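Side-chain contacts in polysaccharide deacetylase-like protein (Bacillus anthracis, PDB 4V33), which is a putative zinc-dependent polysaccharide deacetylase, probably acting on cell-wall polysaccharide, and is required for osmotic stability and maintenance of cell shape: residues T267-L271 against P272-N276; D336-L339 against K340-R343. All blocks are in the same frame, centred on the assembly; numbering follows the deposited sequence.

Contact 1: residues T267-L271 against P272-N276. With ZN (zinc ion), chain D.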
ATOM      1  N   THR A 267     -17.414 -11.291  15.395  1.00 16.08           N
ATOM      2  CA  THR A 267     -17.618 -12.738  15.367  1.00 13.87           C
ATOM      3  C   THR A 267     -17.365 -13.393  14.010  1.00 15.63           C
ATOM      4  O   THR A 267     -17.712 -14.558  13.832  1.00 16.79           O
ATOM      5  CB  THR A 267     -19.040 -13.143  15.841  1.00 18.76           C
ATOM      6  OG1 THR A 267     -20.028 -12.703  14.892  1.00 18.26           O
ATOM      7  CG2 THR A 267     -19.347 -12.560  17.218  1.00 18.87           C
ATOM      8  N   HIS A 268     -16.764 -12.659  13.076  1.00 14.51           N
ATOM      9  CA  HIS A 268     -16.555 -13.140  11.698  1.00 16.36           C
ATOM     10  C   HIS A 268     -17.928 -13.252  11.028  1.00 16.24           C
ATOM     11  O   HIS A 268     -18.296 -14.281  10.459  1.00 16.39           O
ATOM     12  CB  HIS A 268     -15.788 -14.473  11.671  1.00 14.00           C
ATOM     13  CG  HIS A 268     -15.126 -14.781  10.365  1.00 15.69           C
ATOM     14  ND1 HIS A 268     -15.625 -15.716   9.482  1.00 24.41           N
ATOM     15  CD2 HIS A 268     -13.985 -14.312   9.811  1.00 18.55           C
ATOM     16  CE1 HIS A 268     -14.826 -15.795   8.431  1.00 25.40           C
ATOM     17  NE2 HIS A 268     -13.813 -14.966   8.614  1.00 17.92           N
ATOM     18  N   ALA A 269     -18.677 -12.157  11.113  1.00 20.04           N
ATOM     19  CA  ALA A 269     -20.066 -12.119  10.680  1.00 23.30           C
ATOM     20  C   ALA A 269     -20.222 -12.092   9.169  1.00 16.26           C
ATOM     21  O   ALA A 269     -19.443 -11.460   8.462  1.00 20.22           O
ATOM     22  CB  ALA A 269     -20.756 -10.894  11.281  1.00 26.75           C
ATOM     23  N   ASP A 270     -21.272 -12.760   8.685  1.00 18.46           N
ATOM     24  CA  ASP A 270     -21.639 -12.680   7.280  1.00 19.64           C
ATOM     25  C   ASP A 270     -22.380 -11.359   7.122  1.00 16.45           C
ATOM     26  O   ASP A 270     -23.593 -11.287   7.303  1.00 20.60           O
ATOM     27  CB  ASP A 270     -22.543 -13.866   6.923  1.00 18.76           C
ATOM     28  CG  ASP A 270     -22.836 -13.959   5.442  1.00 21.37           C
ATOM     29  OD1 ASP A 270     -22.255 -13.181   4.656  1.00 22.20           O
ATOM     30  OD2 ASP A 270     -23.647 -14.837   5.067  1.00 26.72           O
ATOM     31  N   LEU A 271     -21.631 -10.303   6.821  1.00 17.55           N
ATOM     32  CA  LEU A 271     -22.173  -8.950   6.953  1.00 16.56           C
ATOM     33  C   LEU A 271     -23.475  -8.629   6.200  1.00 19.36           C
ATOM     34  O   LEU A 271     -24.330  -7.949   6.752  1.00 20.19           O
ATOM     35  CB  LEU A 271     -21.083  -7.918   6.656  1.00 18.01           C
ATOM     36  CG  LEU A 271     -19.961  -7.901   7.695  1.00 16.04           C
ATOM     37  CD1 LEU A 271     -18.779  -7.079   7.209  1.00 19.51           C
ATOM     38  CD2 LEU A 271     -20.491  -7.348   9.018  1.00 19.52           C
ATOM     39  N   PRO A 272     -23.637  -9.116   4.952  1.00 18.88           N
ATOM     40  CA  PRO A 272     -24.914  -8.823   4.285  1.00 19.35           C
ATOM     41  C   PRO A 272     -26.131  -9.436   4.975  1.00 20.57           C
ATOM     42  O   PRO A 272     -27.250  -9.003   4.704  1.00 23.91           O
ATOM     43  CB  PRO A 272     -24.732  -9.457   2.901  1.00 22.00           C
ATOM     44  CG  PRO A 272     -23.265  -9.401   2.666  1.00 23.76           C
ATOM     45  CD  PRO A 272     -22.661  -9.702   4.013  1.00 20.68           C
ATOM     46  N   LYS A 273     -25.914 -10.404   5.866  1.00 22.56           N
ATOM     47  CA  LYS A 273     -27.015 -11.140   6.490  1.00 23.42           C
ATOM     48  C   LYS A 273     -27.272 -10.781   7.954  1.00 23.77           C
ATOM     49  O   LYS A 273     -28.139 -11.376   8.596  1.00 27.08           O
ATOM     50  CB  LYS A 273     -26.754 -12.643   6.389  1.00 25.46           C
ATOM     51  CG  LYS A 273     -26.582 -13.156   4.970  1.00 30.66           C
ATOM     52  CD  LYS A 273     -27.849 -12.943   4.154  1.00 34.11           C
ATOM     53  CE  LYS A 273     -27.723 -13.558   2.767  1.00 44.43           C
ATOM     54  NZ  LYS A 273     -27.470 -15.027   2.827  1.00 49.35           N
ATOM     55  N   ILE A 274     -26.523  -9.827   8.493  1.00 21.10           N
ATOM     56  CA  ILE A 274     -26.712  -9.453   9.890  1.00 19.81           C
ATOM     57  C   ILE A 274     -27.353  -8.075  10.003  1.00 24.34           C
ATOM     58  O   ILE A 274     -27.420  -7.331   9.023  1.00 25.68           O
ATOM     59  CB  ILE A 274     -25.387  -9.466  10.662  1.00 20.15           C
ATOM     60  CG1 ILE A 274     -24.446  -8.388  10.118  1.00 26.14           C
ATOM     61  CG2 ILE A 274     -24.727 -10.833  10.540  1.00 22.60           C
ATOM     62  CD1 ILE A 274     -23.859  -7.486  11.182  1.00 25.14           C
ATOM     63  N   THR A 275     -27.839  -7.741  11.194  1.00 19.64           N
ATOM     64  CA  THR A 275     -28.387  -6.406  11.433  1.00 21.08           C
ATOM     65  C   THR A 275     -27.639  -5.659  12.531  1.00 21.11           C
ATOM     66  O   THR A 275     -27.836  -4.450  12.704  1.00 22.88           O
ATOM     67  CB  THR A 275     -29.878  -6.437  11.831  1.00 26.63           C
ATOM     68  OG1 THR A 275     -30.019  -7.090  13.098  1.00 24.78           O
ATOM     69  CG2 THR A 275     -30.725  -7.152  10.780  1.00 24.91           C
ATOM     70  N   ASN A 276     -26.803  -6.368  13.285  1.00 21.49           N
ATOM     71  CA  ASN A 276     -26.102  -5.744  14.405  1.00 19.71           C
ATOM     72  C   ASN A 276     -24.776  -5.117  13.992  1.00 19.27           C
ATOM     73  O   ASN A 276     -23.693  -5.521  14.435  1.00 19.54           O
ATOM     74  CB  ASN A 276     -25.958  -6.704  15.604  1.00 21.49           C
ATOM     75  CG  ASN A 276     -25.183  -7.966  15.271  1.00 21.90           C
ATOM     76  OD1 ASN A 276     -25.252  -8.491  14.155  1.00 22.75           O
ATOM     77  ND2 ASN A 276     -24.432  -8.464  16.249  1.00 21.76           N
TER
HETATM   78 ZN    ZN D1362     -11.827 -14.750   7.883  1.00 27.58          ZN
HETATM   79  O   HOH W   1     -24.658 -14.836   2.603  0.71 25.52           O
HETATM   80  O   HOH W   2     -11.549 -16.690   7.325  0.86 21.34           O
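Asp270 and Lys273 meet round a tight turn, side by side and pointing the same way, and their charged ends are joined through water rather than directly. OD2 of Asp270 stands 4.4 Å from NZ of Lys273, too far for a salt bridge. Water 1 fills the step, donating to OD2 of Asp270 at 2.7 Å and accepting from NZ of Lys273 at 2.8 Å. The lysine chain reaches that water by bending at chi2 (-62°) and again at chi4, while its CG rests against the same carboxylate oxygen. The other oxygen, OD1, accepts from ND1 of His305, so each side of the carboxylate has its own partner.

The backbone carbonyl of Asp270 is taken by N of Lys273 at 2.9 Å, with the donor tilted 33° from the carbonyl plane. One residue on, N of Ile274 reaches O of Leu271 in a weak bond of 3.4 Å, and that oxygen also accepts from Tyr277 OH. These i to i+3 links belong to a short 3-10 turn in the loop between strand 259-263 and helix 277-292 of the polysaccharide deacetylase domain. Asp270 itself is the centre of an inverse gamma turn, and the same loop carries His268, whose NE2 binds zinc at 2.1 Å, alongside Asp206, His264 and water 2.

Beneath the polar side, Ile274 spreads its two branches. With chi1 at 65°, CG1 sits between the backbone N and the carbonyl carbon, and its CD1 lies alongside CD2 of Leu271. The CG2 methyl turns the other way, 4.0 Å from CB of Ala269. Leu271 and Pro272 also rest on Val310 of helix 308-315.

Contact 2: residues D336-L339 against K340-R343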
ATOM      1  N   ASP A 336     -15.776   5.123  -2.985  1.00 22.82           N
ATOM      2  CA  ASP A 336     -15.530   4.149  -1.918  1.00 20.18           C
ATOM      3  C   ASP A 336     -14.564   3.013  -2.291  1.00 20.71           C
ATOM      4  O   ASP A 336     -14.655   1.905  -1.746  1.00 20.53           O
ATOM      5  CB  ASP A 336     -16.860   3.557  -1.432  1.00 23.54           C
ATOM      6  CG  ASP A 336     -17.766   4.597  -0.816  1.00 30.30           C
ATOM      7  OD1 ASP A 336     -17.243   5.560  -0.218  1.00 30.11           O
ATOM      8  OD2 ASP A 336     -19.000   4.455  -0.930  1.00 29.77           O
ATOM      9  N   GLU A 337     -13.635   3.279  -3.208  1.00 21.84           N
ATOM     10  CA  GLU A 337     -12.766   2.206  -3.689  1.00 18.97           C
ATOM     11  C   GLU A 337     -11.895   1.607  -2.587  1.00 17.05           C
ATOM     12  O   GLU A 337     -11.531   0.435  -2.647  1.00 17.83           O
ATOM     13  CB  GLU A 337     -11.905   2.667  -4.875  1.00 20.42           C
ATOM     14  CG  GLU A 337     -10.868   3.735  -4.549  1.00 21.23           C
ATOM     15  CD  GLU A 337     -10.097   4.193  -5.774  1.00 27.23           C
ATOM     16  OE1 GLU A 337     -10.340   3.651  -6.877  1.00 26.08           O
ATOM     17  OE2 GLU A 337      -9.249   5.101  -5.632  1.00 25.12           O
ATOM     18  N   LEU A 338     -11.570   2.398  -1.569  1.00 18.13           N
ATOM     19  CA  LEU A 338     -10.715   1.895  -0.495  1.00 16.69           C
ATOM     20  C   LEU A 338     -11.458   0.952   0.444  1.00 16.82           C
ATOM     21  O   LEU A 338     -10.835   0.292   1.282  1.00 17.22           O
ATOM     22  CB  LEU A 338     -10.097   3.046   0.304  1.00 18.43           C
ATOM     23  CG  LEU A 338      -9.295   4.053  -0.512  1.00 17.91           C
ATOM     24  CD1 LEU A 338      -8.880   5.220   0.373  1.00 21.65           C
ATOM     25  CD2 LEU A 338      -8.085   3.369  -1.115  1.00 18.87           C
ATOM     26  N   LEU A 339     -12.783   0.899   0.296  1.00 16.54           N
ATOM     27  CA  LEU A 339     -13.634  -0.004   1.069  1.00 15.87           C
ATOM     28  C   LEU A 339     -14.025  -1.229   0.243  1.00 16.94           C
ATOM     29  O   LEU A 339     -14.897  -2.003   0.642  1.00 18.72           O
ATOM     30  CB  LEU A 339     -14.905   0.730   1.527  1.00 16.51           C
ATOM     31  CG  LEU A 339     -14.654   1.960   2.406  1.00 19.80           C
ATOM     32  CD1 LEU A 339     -15.942   2.714   2.690  1.00 20.45           C
ATOM     33  CD2 LEU A 339     -13.976   1.562   3.711  1.00 22.02           C
ATOM     34  N   LYS A 340     -13.395  -1.386  -0.919  1.00 17.70           N
ATOM     35  CA  LYS A 340     -13.698  -2.483  -1.835  1.00 18.17           C
ATOM     36  C   LYS A 340     -12.412  -3.033  -2.436  1.00 17.08           C
ATOM     37  O   LYS A 340     -12.362  -3.377  -3.619  1.00 18.74           O
ATOM     38  CB  LYS A 340     -14.619  -2.000  -2.959  1.00 21.68           C
ATOM     39  CG  LYS A 340     -15.997  -1.593  -2.482  1.00 28.16           C
ATOM     40  CD  LYS A 340     -16.941  -1.374  -3.649  1.00 33.50           C
ATOM     41  CE  LYS A 340     -16.741  -0.022  -4.279  1.00 29.79           C
ATOM     42  NZ  LYS A 340     -17.968   0.387  -5.042  1.00 32.95           N
ATOM     43  N   MET A 341     -11.379  -3.125  -1.607  1.00 15.80           N
ATOM     44  CA  MET A 341     -10.029  -3.410  -2.083  0.68 15.10           C
ATOM     45  C   MET A 341      -9.807  -4.893  -2.398  1.00 14.87           C
ATOM     46  O   MET A 341      -9.998  -5.754  -1.540  1.00 16.70           O
ATOM     47  CB  MET A 341      -9.016  -2.917  -1.039  0.68 16.55           C
ATOM     48  CG  MET A 341      -7.569  -2.874  -1.486  0.68 16.54           C
ATOM     49  SD  MET A 341      -6.556  -1.919  -0.322  0.68 18.05           S
ATOM     50  CE  MET A 341      -7.174  -0.261  -0.602  0.68 18.40           C
ATOM     51  N   LYS A 342      -9.382  -5.171  -3.628  1.00 14.42           N
ATOM     52  CA  LYS A 342      -9.075  -6.535  -4.055  1.00 14.23           C
ATOM     53  C   LYS A 342      -7.861  -7.084  -3.320  1.00 12.79           C
ATOM     54  O   LYS A 342      -7.012  -6.324  -2.843  1.00 15.12           O
ATOM     55  CB  LYS A 342      -8.757  -6.567  -5.547  1.00 17.51           C
ATOM     56  CG  LYS A 342      -9.901  -6.241  -6.485  1.00 22.66           C
ATOM     57  CD  LYS A 342      -9.333  -6.075  -7.893  1.00 29.09           C
ATOM     58  CE  LYS A 342     -10.404  -5.780  -8.918  1.00 38.42           C
ATOM     59  NZ  LYS A 342      -9.788  -5.534 -10.253  1.00 43.77           N
ATOM     60  N   ARG A 343      -7.769  -8.410  -3.266  1.00 12.92           N
ATOM     61  CA  ARG A 343      -6.616  -9.071  -2.671  1.00 12.35           C
ATOM     62  C   ARG A 343      -6.114 -10.240  -3.511  1.00 15.02           C
ATOM     63  O   ARG A 343      -6.852 -10.827  -4.306  1.00 15.75           O
ATOM     64  CB  ARG A 343      -6.914  -9.532  -1.241  1.00 13.88           C
ATOM     65  CG  ARG A 343      -7.109  -8.371  -0.264  1.00 15.18           C
ATOM     66  CD  ARG A 343      -6.993  -8.840   1.168  1.00 13.25           C
ATOM     67  NE  ARG A 343      -8.217  -9.500   1.630  1.00 12.35           N
ATOM     68  CZ  ARG A 343      -8.322 -10.092   2.812  1.00 12.07           C
ATOM     69  NH1 ARG A 343      -7.270 -10.129   3.630  1.00 13.09           N
ATOM     70  NH2 ARG A 343      -9.480 -10.641   3.179  1.00 12.49           N
TER
HETATM   71  O   HOH W   3     -11.091  -0.806  -5.112  1.00 26.57           O
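The carbonyl oxygen of Glu337 is approached by two donors, the backbone N of Lys340 at 3.1 Å and water 3 at 2.8 Å. The amide comes from above the carbonyl plane, 68° out of it, and so does not lie on a lone pair, although its own N-H...O angle is a reasonable 153°. Water 3 also leans weakly toward O of Lys340; it has more acceptors in reach than protons, so neither donation is certain. Within 336-339, N of Leu339 bonds to O of Asp336 at 2.9 Å, so two successive i to i+3 bonds wind the 3-10 turn 337-339 that delivers the chain into strand 341-345.

On the apolar side Leu338 and Met341 run side by side, pointing the same way, in one of two modelled conformers of the methionine. In that conformer the thioether chain is extended through chi1 and chi2, then folds at chi3 (-69°), bringing CE to 3.8 Å from CD2 of Leu338; the contact is conditional on it. Trp190 touches both side chains, and backbone bonds to Ala321 from Leu338 and Met341 fasten this corner to strand 320-326 of the parallel sheet.

Lys340 leaves the turn by another route. Its CG packs 3.3 Å from O of Leu339, and a bend at chi3 carries CE to 3.8 Å from O of Asp336. NZ remains 5.9 Å from OD2 of Asp336, beyond a salt bridge; Asp336 pairs through OD1 with Lys315 of helix 308-315 instead. O of Leu339 accepts from Tyr301 OH. Backbone bonds, within the turn and to strand 320-326, therefore hold the corner, with the leucine-methionine touch and the water secondary; the lysine charge probably exerts no more than a weak, longer-range pull on the aspartate.

Contact 1 and contact 2 each contain a short 3-10 turn; contact 2 comes some 60 residues after contact 1 closes. Their centres are 19 Å apart and their nearest atoms about 8 Å apart, so they do not touch. Helix 308-315 and Tyr301 link them: Val310 meets Leu271 and Pro272, its neighbour Val311 meets Leu339 and Lys340, while Tyr301 touches Leu271 and bonds to Leu339. Contact 1 supplies a zinc ligand, while the link from contact 2 to the metal site is indirect: its strand 341-345 carries Arg343, which forms a salt bridge with Asp205, the residue just before the zinc ligand Asp206.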